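Local coordinates for lumazine protein (Photobacterium kishitanii, PDB 3A35) that binds a lumazine or flavin chromophore and probably serves as an antenna protein that shifts luciferase emission to shorter wavelength, at residues Ala106-Ile111 and Ser176-Glu181. Sequence-based numbering, arbitrary orientation.
Sequences ATVDNI and SDVNVE
Ala-106 and Val-178 form an antiparallel hydrogen-bonded pair: Ala-106 N donates a hydrogen bond to Val-178 O, 3.0 Å away, and Val-178 N returns one to Ala-106 O at 2.9 Å. Two residues further along, Val-108 N donates to Ser-176 O at 2.8 Å. Between these rungs Thr-107 and Asp-177 make a non-hydrogen-bonded pair, their CA atoms 4.4 Å apart, and here the side chains supply the bond. They lie alongside each other, and Thr-107 OG1 donates to Asp-177 OD1 at 2.8 Å, on the anti side and 30° out of the carboxylate plane. With chi1 at -62°, Thr-107 swings its hydroxyl next to its own backbone N, facing the acid; a beta-branched residue with a hydroxyl thus suits both strand and partner. Asp suits this more exposed face, where water can reach its carboxylate. The other face is apolar. Ala-106 CB, small enough for close packing, meets Val-180 CG2 at 3.6 Å, while Val-108 CG2 packs against Ser-176 CB and, more loosely, Val-178 CG1. Beta-branched valines suit a strand and fill this buried face; Ile-140 beside Val-178, and Ile-138 and Ile-140 beside Val-180, on adjoining strand 137-140, continue the layer. Strands 104-114 and 177-182, first and last of six, close the second lumazine-binding repeat's barrel: backbone bonds fix the register, and the Thr-Asp bond ties the strands where the backbone forms none.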
loop_
_atom_site.group_PDB
_atom_site.type_symbol
_atom_site.label_atom_id
_atom_site.label_comp_id
_atom_site.label_asym_id
_atom_site.label_seq_id
_atom_site.Cartn_x
_atom_site.Cartn_y
_atom_site.Cartn_z
ATOM N N ALA A 106 -8.700 4.767 -4.102
ATOM C CA ALA A 106 -9.675 5.652 -3.327
ATOM C C ALA A 106 -9.002 6.871 -2.800
ATOM O O ALA A 106 -7.769 7.067 -2.975
ATOM C CB ALA A 106 -10.374 4.858 -2.227
ATOM N N THR A 107 -9.687 7.801 -2.090
ATOM C CA THR A 107 -9.078 9.083 -1.788
ATOM C C THR A 107 -9.389 9.426 -0.356
ATOM O O THR A 107 -10.562 9.308 0.078
ATOM C CB THR A 107 -9.690 10.156 -2.716
ATOM O OG1 THR A 107 -9.363 9.787 -4.054
ATOM C CG2 THR A 107 -9.081 11.516 -2.487
ATOM N N VAL A 108 -8.431 9.888 0.364
ATOM C CA VAL A 108 -8.569 10.282 1.806
ATOM C C VAL A 108 -9.537 11.498 1.836
ATOM O O VAL A 108 -9.270 12.549 1.246
ATOM C CB VAL A 108 -7.259 10.605 2.390
ATOM C CG1 VAL A 108 -7.382 11.189 3.797
ATOM C CG2 VAL A 108 -6.369 9.350 2.407
ATOM N N ASP A 109 -10.602 11.346 2.623
ATOM C CA ASP A 109 -11.595 12.434 2.822
ATOM C C ASP A 109 -11.099 13.315 3.984
ATOM O O ASP A 109 -11.383 14.550 4.022
ATOM C CB ASP A 109 -12.943 11.838 3.213
ATOM C CG ASP A 109 -13.969 12.921 3.699
ATOM O OD1 ASP A 109 -14.584 13.542 2.813
ATOM O OD2 ASP A 109 -14.116 13.189 4.926
ATOM N N ASN A 110 -10.504 12.767 5.033
ATOM C CA ASN A 110 -10.197 13.447 6.265
ATOM C C ASN A 110 -9.209 12.577 7.072
ATOM O O ASN A 110 -9.256 11.275 6.998
ATOM C CB ASN A 110 -11.547 13.626 7.047
ATOM C CG ASN A 110 -11.398 14.274 8.379
ATOM O OD1 ASN A 110 -12.126 13.954 9.374
ATOM N ND2 ASN A 110 -10.480 15.258 8.428
ATOM N N ILE A 111 -8.360 13.216 7.858
ATOM C CA ILE A 111 -7.509 12.538 8.843
ATOM C C ILE A 111 -7.666 13.313 10.140
ATOM O O ILE A 111 -7.635 14.570 10.161
ATOM C CB ILE A 111 -5.999 12.737 8.483
ATOM C CG1 ILE A 111 -5.773 12.305 7.052
ATOM C CG2 ILE A 111 -5.062 12.066 9.499
ATOM C CD1 ILE A 111 -5.973 10.847 6.983
ATOM N N SER A 176 -5.310 12.736 -0.570
ATOM C CA SER A 176 -4.319 11.677 -0.902
ATOM C C SER A 176 -5.034 10.499 -1.520
ATOM O O SER A 176 -5.985 9.970 -0.970
ATOM C CB SER A 176 -3.617 11.254 0.337
ATOM O OG SER A 176 -2.759 12.277 0.812
ATOM N N ASP A 177 -4.550 10.023 -2.647
ATOM C CA ASP A 177 -4.961 8.750 -3.237
ATOM C C ASP A 177 -4.236 7.600 -2.597
ATOM O O ASP A 177 -3.086 7.666 -2.204
ATOM C CB ASP A 177 -4.761 8.702 -4.723
ATOM C CG ASP A 177 -5.761 9.596 -5.510
ATOM O OD1 ASP A 177 -6.769 10.091 -4.987
ATOM O OD2 ASP A 177 -5.494 9.785 -6.700
ATOM N N VAL A 178 -4.991 6.484 -2.450
ATOM C CA VAL A 178 -4.479 5.222 -1.794
ATOM C C VAL A 178 -4.922 4.027 -2.604
ATOM O O VAL A 178 -5.937 4.034 -3.279
ATOM C CB VAL A 178 -4.993 5.125 -0.359
ATOM C CG1 VAL A 178 -4.551 6.232 0.526
ATOM C CG2 VAL A 178 -6.530 4.999 -0.308
ATOM N N ASN A 179 -4.109 2.969 -2.490
ATOM C CA ASN A 179 -4.467 1.637 -3.071
ATOM C C ASN A 179 -5.320 0.886 -2.084
ATOM O O ASN A 179 -4.921 0.689 -0.924
ATOM C CB ASN A 179 -3.198 0.792 -3.282
ATOM C CG ASN A 179 -2.277 1.375 -4.360
ATOM O OD1 ASN A 179 -2.744 2.089 -5.300
ATOM N ND2 ASN A 179 -1.013 1.001 -4.345
ATOM N N VAL A 180 -6.499 0.438 -2.558
ATOM C CA VAL A 180 -7.400 -0.377 -1.640
ATOM C C VAL A 180 -7.449 -1.804 -2.092
ATOM O O VAL A 180 -7.591 -2.105 -3.329
ATOM C CB VAL A 180 -8.822 0.286 -1.711
ATOM C CG1 VAL A 180 -9.827 -0.580 -0.864
ATOM C CG2 VAL A 180 -8.814 1.741 -1.363
ATOM N N GLU A 181 -7.288 -2.690 -1.096
ATOM C CA GLU A 181 -7.479 -4.138 -1.338
ATOM C C GLU A 181 -8.653 -4.511 -0.429
ATOM O O GLU A 181 -8.590 -4.440 0.791
ATOM C CB GLU A 181 -6.282 -5.042 -1.042
ATOM C CG GLU A 181 -6.651 -6.501 -1.342
ATOM C CD GLU A 181 -5.573 -7.400 -1.289
ATOM O OE1 GLU A 181 -4.386 -7.120 -1.206
ATOM O OE2 GLU A 181 -5.921 -8.631 -1.250
#